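Local coordinates for protein putative dehydrogenase (Pseudomonas fluorescens, PDB 6UUG) that oxidises methanesulfinate to methanesulfonate with reduced flavin, as the oxygenase of a two-component flavin-dependent monooxygenase in bacterial sulfur assimilation, at residues Pro75-Gly80 with Gln124-Phe129; Leu111-Val116 with Trp137-Ala142; Gly170-Gln175 with Gln215-Ser220. All coordinates share one frame; numbering follows the deposited sequence.

How the interactions relate
Interactions 1 and 2 meet where helices 100-119 and 122-135 pack together: F129 and W125, which receive the loop residues of 75-80, also pack against L113 and V116 of helix 100-119, whose inner side meets strand 139-142. Interaction 1 lies toward the outside, partly buried, and joins aromatic packing to one hydroxyl-to-amide bond. Interaction 2 is fully buried and almost wholly apolar, with no hydrogen bond between its segments. Interaction 3, mostly buried too, pairs two loops of the beta region through backbone and short polar side chains. It adjoins interaction 2 where Q175 N probably hydrogen-bonds F138 O, but stays about 9 Å, nearest atoms, from interaction 1.

Interaction 1 of 3, residues Pro75-Gly80 with Gln124-Phe129; sequences PTRYGG and QWQPWF
The phenol OH of Y78 donates a hydrogen bond to OE1 of Q126 at 2.7 Å, meeting the amide oxygen at a C=O...donor angle of 120° and tilted somewhat out of the carbonyl plane. Q126 reaches it with a chain extended beyond CG; CG lies 3.6 Å from CE1 of Y78, raised from the ring plane on the side that W125 takes, while OE1 sits near that plane at the edge. Across one face of the tyrosine comes the edge of W125 in an offset edge-to-face pair, planes at 78°, with W125 CZ3 3.7 Å from Y78 CE2. The opposite face carries CG of R77, and the ring is clasped between its own neighbour and the tryptophan. In the acyl-CoA dehydrogenase fold of this enzyme the contact lies in the N-terminal helical domain, where the loop after helix 58-67 folds onto helix 122-135. A 3-10 turn (76-78) shapes the loop, and P75 O accepts from Y78 N and, five residues on, from G80 N, at opposite faces of its carbonyl plane. Y78 CG sits beside the backbone N (chi1 -51°), which leads the ring out toward the helix. Deeper in, CB of Y78 meets CB of F129 at 4.1 Å, while CD of P75 approaches F129 CD2 at 3.8 Å. F129 also packs on I74 and on L113 and R117 of helix 100-119.

Interaction 2 of 3, residues Leu111-Val116 with Trp137-Ala142; sequences LMLATV and WFWGNA
L113 lays its CD2 methyl over one face of the W139 indole, 3.8 Å from the centroid of the five-membered ring and 17° off the ring normal, a CH-pi contact in which the two side chains cross at about a right angle. V116, one turn further along the helix, meets the six-membered end of the same indole, its CG1 coming obliquely to within 3.9 Å of CZ3. M112 takes the root of the tryptophan, CB to CB at 3.8 Å. Here helix 100-119 of the N-terminal helical domain crosses strand 139-142, an outermost strand, within this chain, of a small mixed sheet in the beta domain of an acyl-CoA dehydrogenase fold; the short axes pass 8.3 Å apart at 78°. Beyond CB, M112 bends at chi2 (-49°) and chi3 instead of extending, and this carries its sulfur and methyl along the strand. CG lies 3.5 Å from G140 O, and CE reaches N141 OD1 at 3.8 Å, a van der Waals contact with an oxygen that accepts from L143 N. The indole NE1, beneath the leucine methyl, is satisfied by T132 OG1 of helix 122-135, which also helps fix the rotation of the ring.

Interaction 3 of 3, residues Gly170-Gln175 with Gln215-Ser220; sequences GASDSQ and QTDSGS
S172 and D217 face each other with short side chains: CB of the serine lies 3.9 Å from OD2 of the aspartate, and its OG stands at the same distance from CB of D217. S172 OG and D217 CG both lie beside the backbone N, opposite the carbonyl carbon, S172 at chi1 -49° and D217 at -60°. At these distances the two meet by van der Waals contact, with no hydrogen bond between them; the carboxylate spends its other oxygen, OD1, on OG1 of T56. Next to this pair the backbones come close, with G170 N near T216 O, but the separation of 2.5 Å is short and the N-H points well off line, leaving any bond there weak and doubtful. G170 and D217 both adopt positive phi, which bends each chain at the place where their CA atoms lie 4.9 Å apart.

Residues 171-174 form a type II beta turn. The backbone bond that closes it, S174 N to A171 O, is weak at 3.4 Å, and S174 supplements it: with chi1 at 74° its OG folds back onto A171 O at 2.6 Å. The same hydroxyl is hydrogen-bonded to S197 OG. From the turn, D173 reaches K58, R61 and R65 of helix 58-67 through salt bridges, which probably stabilise its negative charge. T216 points away from the turn and packs on S101 and H104; the loop entering strand 176-183 thus meets helix 58-67 and the loop entering strand 221-228 meets helix 100-119, where the beta domain adjoins the helical one.

Interaction 1 of 3, residues Pro75-Gly80 with Gln124-Phe129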
loop_
_atom_site.group_PDB
_atom_site.type_symbol
_atom_site.label_atom_id
_atom_site.label_comp_id
_atom_site.label_asym_id
_atom_site.label_seq_id
_atom_site.Cartn_x
_atom_site.Cartn_y
_atom_site.Cartn_z
ATOM N N PRO A 75 7.159 -41.053 15.569
ATOM C CA PRO A 75 8.006 -41.181 16.767
ATOM C C PRO A 75 8.994 -42.333 16.635
ATOM O O PRO A 75 8.799 -43.266 15.854
ATOM C CB PRO A 75 6.998 -41.431 17.896
ATOM C CG PRO A 75 5.715 -40.759 17.397
ATOM C CD PRO A 75 5.724 -41.074 15.905
ATOM N N THR A 76 10.091 -42.242 17.394
ATOM C CA THR A 76 11.139 -43.252 17.272
ATOM C C THR A 76 10.652 -44.616 17.742
ATOM O O THR A 76 11.149 -45.645 17.270
ATOM C CB THR A 76 12.396 -42.839 18.053
ATOM O OG1 THR A 76 12.076 -42.647 19.433
ATOM C CG2 THR A 76 12.987 -41.547 17.482
ATOM N N ARG A 77 9.672 -44.653 18.646
ATOM C CA ARG A 77 9.173 -45.944 19.113
ATOM C C ARG A 77 8.450 -46.737 18.032
ATOM O O ARG A 77 8.178 -47.923 18.240
ATOM C CB ARG A 77 8.249 -45.762 20.306
ATOM C CG ARG A 77 7.010 -44.979 20.019
ATOM C CD ARG A 77 6.137 -44.958 21.253
ATOM N NE ARG A 77 5.620 -46.289 21.537
ATOM C CZ ARG A 77 4.685 -46.549 22.442
ATOM N NH1 ARG A 77 4.165 -45.562 23.159
ATOM N NH2 ARG A 77 4.270 -47.795 22.631
ATOM N N TYR A 78 8.125 -46.123 16.896
ATOM C CA TYR A 78 7.553 -46.853 15.771
ATOM C C TYR A 78 8.517 -46.953 14.604
ATOM O O TYR A 78 8.123 -47.386 13.517
ATOM C CB TYR A 78 6.237 -46.201 15.331
ATOM C CG TYR A 78 5.276 -45.982 16.475
ATOM C CD1 TYR A 78 4.640 -47.057 17.091
ATOM C CD2 TYR A 78 5.031 -44.704 16.970
ATOM C CE1 TYR A 78 3.769 -46.852 18.143
ATOM C CE2 TYR A 78 4.165 -44.495 18.015
ATOM C CZ TYR A 78 3.543 -45.573 18.606
ATOM O OH TYR A 78 2.675 -45.362 19.646
ATOM N N GLY A 79 9.769 -46.557 14.795
ATOM C CA GLY A 79 10.762 -46.635 13.750
ATOM C C GLY A 79 11.043 -45.332 13.034
ATOM O O GLY A 79 11.860 -45.324 12.107
ATOM N N GLY A 80 10.408 -44.234 13.444
ATOM C CA GLY A 80 10.582 -42.951 12.797
ATOM C C GLY A 80 11.690 -42.131 13.430
ATOM O O GLY A 80 12.459 -42.609 14.268
ATOM N N GLN A 124 -5.037 -48.836 14.787
ATOM C CA GLN A 124 -5.000 -48.479 13.377
ATOM C C GLN A 124 -3.735 -47.709 13.015
ATOM O O GLN A 124 -2.994 -48.118 12.116
ATOM C CB GLN A 124 -6.240 -47.656 13.018
ATOM C CG GLN A 124 -7.536 -48.384 13.258
ATOM C CD GLN A 124 -8.732 -47.486 13.075
ATOM O OE1 GLN A 124 -9.185 -46.834 14.014
ATOM N NE2 GLN A 124 -9.249 -47.441 11.855
ATOM N N TRP A 125 -3.456 -46.604 13.711
ATOM C CA TRP A 125 -2.368 -45.750 13.246
ATOM C C TRP A 125 -0.991 -46.261 13.663
ATOM O O TRP A 125 -0.012 -46.010 12.952
ATOM C CB TRP A 125 -2.584 -44.299 13.699
ATOM C CG TRP A 125 -2.650 -44.031 15.187
ATOM C CD1 TRP A 125 -3.773 -43.834 15.929
ATOM C CD2 TRP A 125 -1.544 -43.864 16.085
ATOM N NE1 TRP A 125 -3.439 -43.567 17.237
ATOM C CE2 TRP A 125 -2.078 -43.589 17.359
ATOM C CE3 TRP A 125 -0.153 -43.923 15.935
ATOM C CZ2 TRP A 125 -1.273 -43.380 18.481
ATOM C CZ3 TRP A 125 0.645 -43.711 17.046
ATOM C CH2 TRP A 125 0.083 -43.441 18.303
ATOM N N GLN A 126 -0.885 -47.012 14.767
ATOM C CA GLN A 126 0.432 -47.531 15.140
ATOM C C GLN A 126 0.988 -48.484 14.088
ATOM O O GLN A 126 2.144 -48.293 13.670
ATOM C CB GLN A 126 0.380 -48.167 16.539
ATOM C CG GLN A 126 0.172 -47.162 17.671
ATOM C CD GLN A 126 0.238 -47.793 19.053
ATOM O OE1 GLN A 126 0.676 -47.162 20.017
ATOM N NE2 GLN A 126 -0.204 -49.040 19.157
ATOM N N PRO A 127 0.244 -49.482 13.589
ATOM C CA PRO A 127 0.769 -50.272 12.460
ATOM C C PRO A 127 1.049 -49.437 11.222
ATOM O O PRO A 127 2.039 -49.681 10.522
ATOM C CB PRO A 127 -0.341 -51.303 12.202
ATOM C CG PRO A 127 -1.099 -51.381 13.466
ATOM C CD PRO A 127 -1.055 -50.005 14.057
ATOM N N TRP A 128 0.196 -48.460 10.919
ATOM C CA TRP A 128 0.452 -47.614 9.756
ATOM C C TRP A 128 1.762 -46.850 9.906
ATOM O O TRP A 128 2.519 -46.718 8.935
ATOM C CB TRP A 128 -0.718 -46.655 9.533
ATOM C CG TRP A 128 -1.883 -47.308 8.840
ATOM C CD1 TRP A 128 -1.827 -48.319 7.917
ATOM C CD2 TRP A 128 -3.269 -46.996 9.012
ATOM N NE1 TRP A 128 -3.098 -48.650 7.503
ATOM C CE2 TRP A 128 -3.999 -47.857 8.168
ATOM C CE3 TRP A 128 -3.965 -46.075 9.805
ATOM C CZ2 TRP A 128 -5.389 -47.826 8.097
ATOM C CZ3 TRP A 128 -5.340 -46.042 9.732
ATOM C CH2 TRP A 128 -6.042 -46.911 8.881
ATOM N N PHE A 129 2.042 -46.339 11.111
ATOM C CA PHE A 129 3.311 -45.653 11.368
ATOM C C PHE A 129 4.493 -46.606 11.222
ATOM O O PHE A 129 5.506 -46.273 10.599
ATOM C CB PHE A 129 3.314 -45.040 12.769
ATOM C CG PHE A 129 2.667 -43.679 12.861
ATOM C CD1 PHE A 129 1.810 -43.231 11.873
ATOM C CD2 PHE A 129 2.935 -42.848 13.942
ATOM C CE1 PHE A 129 1.216 -41.963 11.963
ATOM C CE2 PHE A 129 2.356 -41.588 14.048
ATOM C CZ PHE A 129 1.495 -41.141 13.047
#

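Interaction 2 of 3, residues Leu111-Val116 with Trp137-Ala142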
loop_
_atom_site.group_PDB
_atom_site.type_symbol
_atom_site.label_atom_id
_atom_site.label_comp_id
_atom_site.label_asym_id
_atom_site.label_seq_id
_atom_site.Cartn_x
_atom_site.Cartn_y
_atom_site.Cartn_z
ATOM N N LEU A 111 1.052 -34.462 6.801
ATOM C CA LEU A 111 -0.327 -34.163 7.186
ATOM C C LEU A 111 -1.211 -35.409 7.126
ATOM O O LEU A 111 -2.090 -35.591 7.978
ATOM C CB LEU A 111 -0.903 -33.058 6.290
ATOM C CG LEU A 111 -2.375 -32.705 6.518
ATOM C CD1 LEU A 111 -2.590 -32.075 7.876
ATOM C CD2 LEU A 111 -2.863 -31.744 5.419
ATOM N N MET A 112 -1.007 -36.272 6.124
ATOM C CA MET A 112 -1.792 -37.508 6.060
ATOM C C MET A 112 -1.494 -38.409 7.254
ATOM O O MET A 112 -2.408 -39.005 7.837
ATOM C CB MET A 112 -1.515 -38.263 4.759
ATOM C CG MET A 112 -1.854 -37.503 3.473
ATOM S SD MET A 112 -3.492 -36.745 3.454
ATOM C CE MET A 112 -3.072 -34.997 3.382
ATOM N N LEU A 113 -0.220 -38.501 7.647
ATOM C CA LEU A 113 0.123 -39.259 8.847
ATOM C C LEU A 113 -0.516 -38.647 10.088
ATOM O O LEU A 113 -1.016 -39.368 10.957
ATOM C CB LEU A 113 1.642 -39.331 8.994
ATOM C CG LEU A 113 2.389 -40.183 7.973
ATOM C CD1 LEU A 113 3.883 -40.076 8.243
ATOM C CD2 LEU A 113 1.922 -41.645 8.099
ATOM N N ALA A 114 -0.525 -37.314 10.181
ATOM C CA ALA A 114 -1.194 -36.662 11.301
ATOM C C ALA A 114 -2.678 -36.978 11.322
ATOM O O ALA A 114 -3.278 -37.081 12.399
ATOM C CB ALA A 114 -0.995 -35.145 11.237
ATOM N N THR A 115 -3.277 -37.128 10.139
ATOM C CA THR A 115 -4.705 -37.408 10.025
ATOM C C THR A 115 -5.062 -38.755 10.653
ATOM O O THR A 115 -6.017 -38.848 11.431
ATOM C CB THR A 115 -5.120 -37.377 8.553
ATOM O OG1 THR A 115 -4.825 -36.088 7.997
ATOM C CG2 THR A 115 -6.610 -37.623 8.419
ATOM N N VAL A 116 -4.328 -39.819 10.308
ATOM C CA VAL A 116 -4.626 -41.107 10.935
ATOM C C VAL A 116 -4.294 -41.056 12.423
ATOM O O VAL A 116 -5.012 -41.630 13.256
ATOM C CB VAL A 116 -3.910 -42.276 10.212
ATOM C CG1 VAL A 116 -4.381 -42.397 8.780
ATOM C CG2 VAL A 116 -2.401 -42.164 10.266
ATOM N N TRP A 137 6.782 -45.677 2.853
ATOM C CA TRP A 137 5.541 -45.394 2.139
ATOM C C TRP A 137 5.339 -43.888 1.992
ATOM O O TRP A 137 5.490 -43.138 2.959
ATOM C CB TRP A 137 4.348 -45.968 2.895
ATOM C CG TRP A 137 4.186 -47.455 2.861
ATOM C CD1 TRP A 137 4.919 -48.364 2.146
ATOM C CD2 TRP A 137 3.209 -48.202 3.584
ATOM N NE1 TRP A 137 4.447 -49.641 2.386
ATOM C CE2 TRP A 137 3.399 -49.564 3.267
ATOM C CE3 TRP A 137 2.187 -47.850 4.474
ATOM C CZ2 TRP A 137 2.603 -50.569 3.811
ATOM C CZ3 TRP A 137 1.397 -48.856 5.013
ATOM C CH2 TRP A 137 1.611 -50.195 4.676
ATOM N N PHE A 138 4.964 -43.459 0.786
ATOM C CA PHE A 138 4.623 -42.068 0.489
ATOM C C PHE A 138 3.100 -41.953 0.536
ATOM O O PHE A 138 2.402 -42.663 -0.195
ATOM C CB PHE A 138 5.172 -41.674 -0.890
ATOM C CG PHE A 138 5.704 -40.247 -0.990
ATOM C CD1 PHE A 138 4.951 -39.167 -0.555
ATOM C CD2 PHE A 138 6.951 -40.003 -1.541
ATOM C CE1 PHE A 138 5.440 -37.857 -0.666
ATOM C CE2 PHE A 138 7.460 -38.708 -1.655
ATOM C CZ PHE A 138 6.699 -37.628 -1.217
ATOM N N TRP A 139 2.583 -41.089 1.410
ATOM C CA TRP A 139 1.142 -40.916 1.591
ATOM C C TRP A 139 0.645 -39.727 0.773
ATOM O O TRP A 139 1.250 -38.652 0.813
ATOM C CB TRP A 139 0.800 -40.685 3.066
ATOM C CG TRP A 139 0.893 -41.917 3.929
ATOM C CD1 TRP A 139 2.019 -42.639 4.200
ATOM C CD2 TRP A 139 -0.176 -42.547 4.648
ATOM N NE1 TRP A 139 1.715 -43.686 5.043
ATOM C CE2 TRP A 139 0.374 -43.655 5.325
ATOM C CE3 TRP A 139 -1.551 -42.293 4.769
ATOM C CZ2 TRP A 139 -0.395 -44.500 6.123
ATOM C CZ3 TRP A 139 -2.318 -43.133 5.566
ATOM C CH2 TRP A 139 -1.738 -44.227 6.229
ATOM N N GLY A 140 -0.471 -39.917 0.062
ATOM C CA GLY A 140 -1.041 -38.890 -0.783
ATOM C C GLY A 140 -2.430 -38.475 -0.313
ATOM O O GLY A 140 -3.018 -39.077 0.591
ATOM N N ASN A 141 -2.947 -37.422 -0.943
ATOM C CA ASN A 141 -4.186 -36.783 -0.519
ATOM C C ASN A 141 -5.300 -37.057 -1.516
ATOM O O ASN A 141 -5.113 -36.889 -2.726
ATOM C CB ASN A 141 -4.013 -35.271 -0.383
ATOM C CG ASN A 141 -5.328 -34.565 -0.123
ATOM O OD1 ASN A 141 -5.974 -34.799 0.891
ATOM N ND2 ASN A 141 -5.738 -33.698 -1.049
ATOM N N ALA A 142 -6.458 -37.461 -1.000
ATOM C CA ALA A 142 -7.696 -37.560 -1.763
ATOM C C ALA A 142 -8.862 -37.093 -0.909
ATOM O O ALA A 142 -9.980 -37.604 -1.032
ATOM C CB ALA A 142 -7.937 -38.987 -2.263
#

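Interaction 3 of 3, residues Gly170-Gln175 with Gln215-Ser220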
loop_
_atom_site.group_PDB
_atom_site.type_symbol
_atom_site.label_atom_id
_atom_site.label_comp_id
_atom_site.label_asym_id
_atom_site.label_seq_id
_atom_site.Cartn_x
_atom_site.Cartn_y
_atom_site.Cartn_z
ATOM N N GLY A 170 -0.671 -35.067 -4.905
ATOM C CA GLY A 170 0.299 -36.122 -4.684
ATOM C C GLY A 170 -0.274 -37.518 -4.568
ATOM O O GLY A 170 0.315 -38.364 -3.885
ATOM N N ALA A 171 -1.410 -37.792 -5.215
ATOM C CA ALA A 171 -1.933 -39.154 -5.185
ATOM C C ALA A 171 -1.113 -40.082 -6.075
ATOM O O ALA A 171 -0.958 -41.272 -5.762
ATOM C CB ALA A 171 -3.408 -39.167 -5.593
ATOM N N SER A 172 -0.569 -39.561 -7.169
ATOM C CA SER A 172 0.254 -40.366 -8.057
ATOM C C SER A 172 1.566 -40.737 -7.377
ATOM O O SER A 172 2.104 -39.979 -6.564
ATOM C CB SER A 172 0.538 -39.610 -9.352
ATOM O OG SER A 172 -0.665 -39.089 -9.882
ATOM N N ASP A 173 2.077 -41.920 -7.719
ATOM C CA ASP A 173 3.314 -42.436 -7.136
ATOM C C ASP A 173 3.238 -42.472 -5.609
ATOM O O ASP A 173 4.224 -42.232 -4.914
ATOM C CB ASP A 173 4.520 -41.619 -7.608
ATOM C CG ASP A 173 5.842 -42.205 -7.156
ATOM O OD1 ASP A 173 6.062 -43.421 -7.372
ATOM O OD2 ASP A 173 6.659 -41.442 -6.585
ATOM N N SER A 174 2.064 -42.754 -5.069
ATOM C CA SER A 174 1.910 -42.872 -3.627
ATOM C C SER A 174 1.587 -44.313 -3.260
ATOM O O SER A 174 1.141 -45.108 -4.093
ATOM C CB SER A 174 0.822 -41.929 -3.092
ATOM O OG SER A 174 -0.486 -42.383 -3.409
ATOM N N GLN A 175 1.847 -44.643 -1.999
ATOM C CA GLN A 175 1.537 -45.963 -1.465
ATOM C C GLN A 175 0.219 -45.998 -0.712
ATOM O O GLN A 175 -0.493 -47.011 -0.759
ATOM C CB GLN A 175 2.670 -46.439 -0.544
ATOM C CG GLN A 175 3.905 -46.971 -1.273
ATOM C CD GLN A 175 4.566 -45.945 -2.168
ATOM O OE1 GLN A 175 5.114 -44.944 -1.695
ATOM N NE2 GLN A 175 4.526 -46.189 -3.480
ATOM N N GLN A 215 4.082 -29.699 -10.008
ATOM C CA GLN A 215 4.515 -31.079 -9.807
ATOM C C GLN A 215 3.925 -31.673 -8.530
ATOM O O GLN A 215 4.512 -32.582 -7.938
ATOM C CB GLN A 215 6.041 -31.181 -9.800
ATOM C CG GLN A 215 6.679 -30.911 -11.174
ATOM C CD GLN A 215 8.119 -31.397 -11.275
ATOM O OE1 GLN A 215 8.972 -31.044 -10.453
ATOM N NE2 GLN A 215 8.395 -32.229 -12.283
ATOM N N THR A 216 2.753 -31.192 -8.109
ATOM C CA THR A 216 2.042 -31.741 -6.958
ATOM C C THR A 216 0.993 -32.788 -7.331
ATOM O O THR A 216 0.347 -33.336 -6.431
ATOM C CB THR A 216 1.368 -30.617 -6.157
ATOM O OG1 THR A 216 0.449 -29.902 -7.002
ATOM C CG2 THR A 216 2.413 -29.656 -5.612
ATOM N N ASP A 217 0.796 -33.071 -8.624
ATOM C CA ASP A 217 -0.148 -34.104 -9.074
ATOM C C ASP A 217 -1.560 -33.867 -8.537
ATOM O O ASP A 217 -2.282 -34.815 -8.225
ATOM C CB ASP A 217 0.331 -35.510 -8.676
ATOM C CG ASP A 217 1.685 -35.864 -9.263
ATOM O OD1 ASP A 217 1.893 -35.627 -10.475
ATOM O OD2 ASP A 217 2.543 -36.383 -8.508
ATOM N N SER A 218 -1.974 -32.602 -8.433
ATOM C CA SER A 218 -3.247 -32.297 -7.778
ATOM C C SER A 218 -4.436 -32.489 -8.719
ATOM O O SER A 218 -5.422 -31.746 -8.634
ATOM C CB SER A 218 -3.248 -30.865 -7.219
ATOM O OG SER A 218 -2.318 -30.699 -6.156
ATOM N N GLY A 219 -4.364 -33.488 -9.599
ATOM C CA GLY A 219 -5.403 -33.735 -10.582
ATOM C C GLY A 219 -6.624 -34.467 -10.061
ATOM O O GLY A 219 -7.040 -34.258 -8.919
ATOM N N SER A 220 -7.200 -35.337 -10.888
ATOM C CA SER A 220 -8.474 -35.985 -10.608
ATOM C C SER A 220 -8.291 -37.465 -10.307
ATOM O O SER A 220 -7.264 -38.072 -10.626
ATOM C CB SER A 220 -9.441 -35.830 -11.789
ATOM O OG SER A 220 -10.044 -34.551 -11.804
#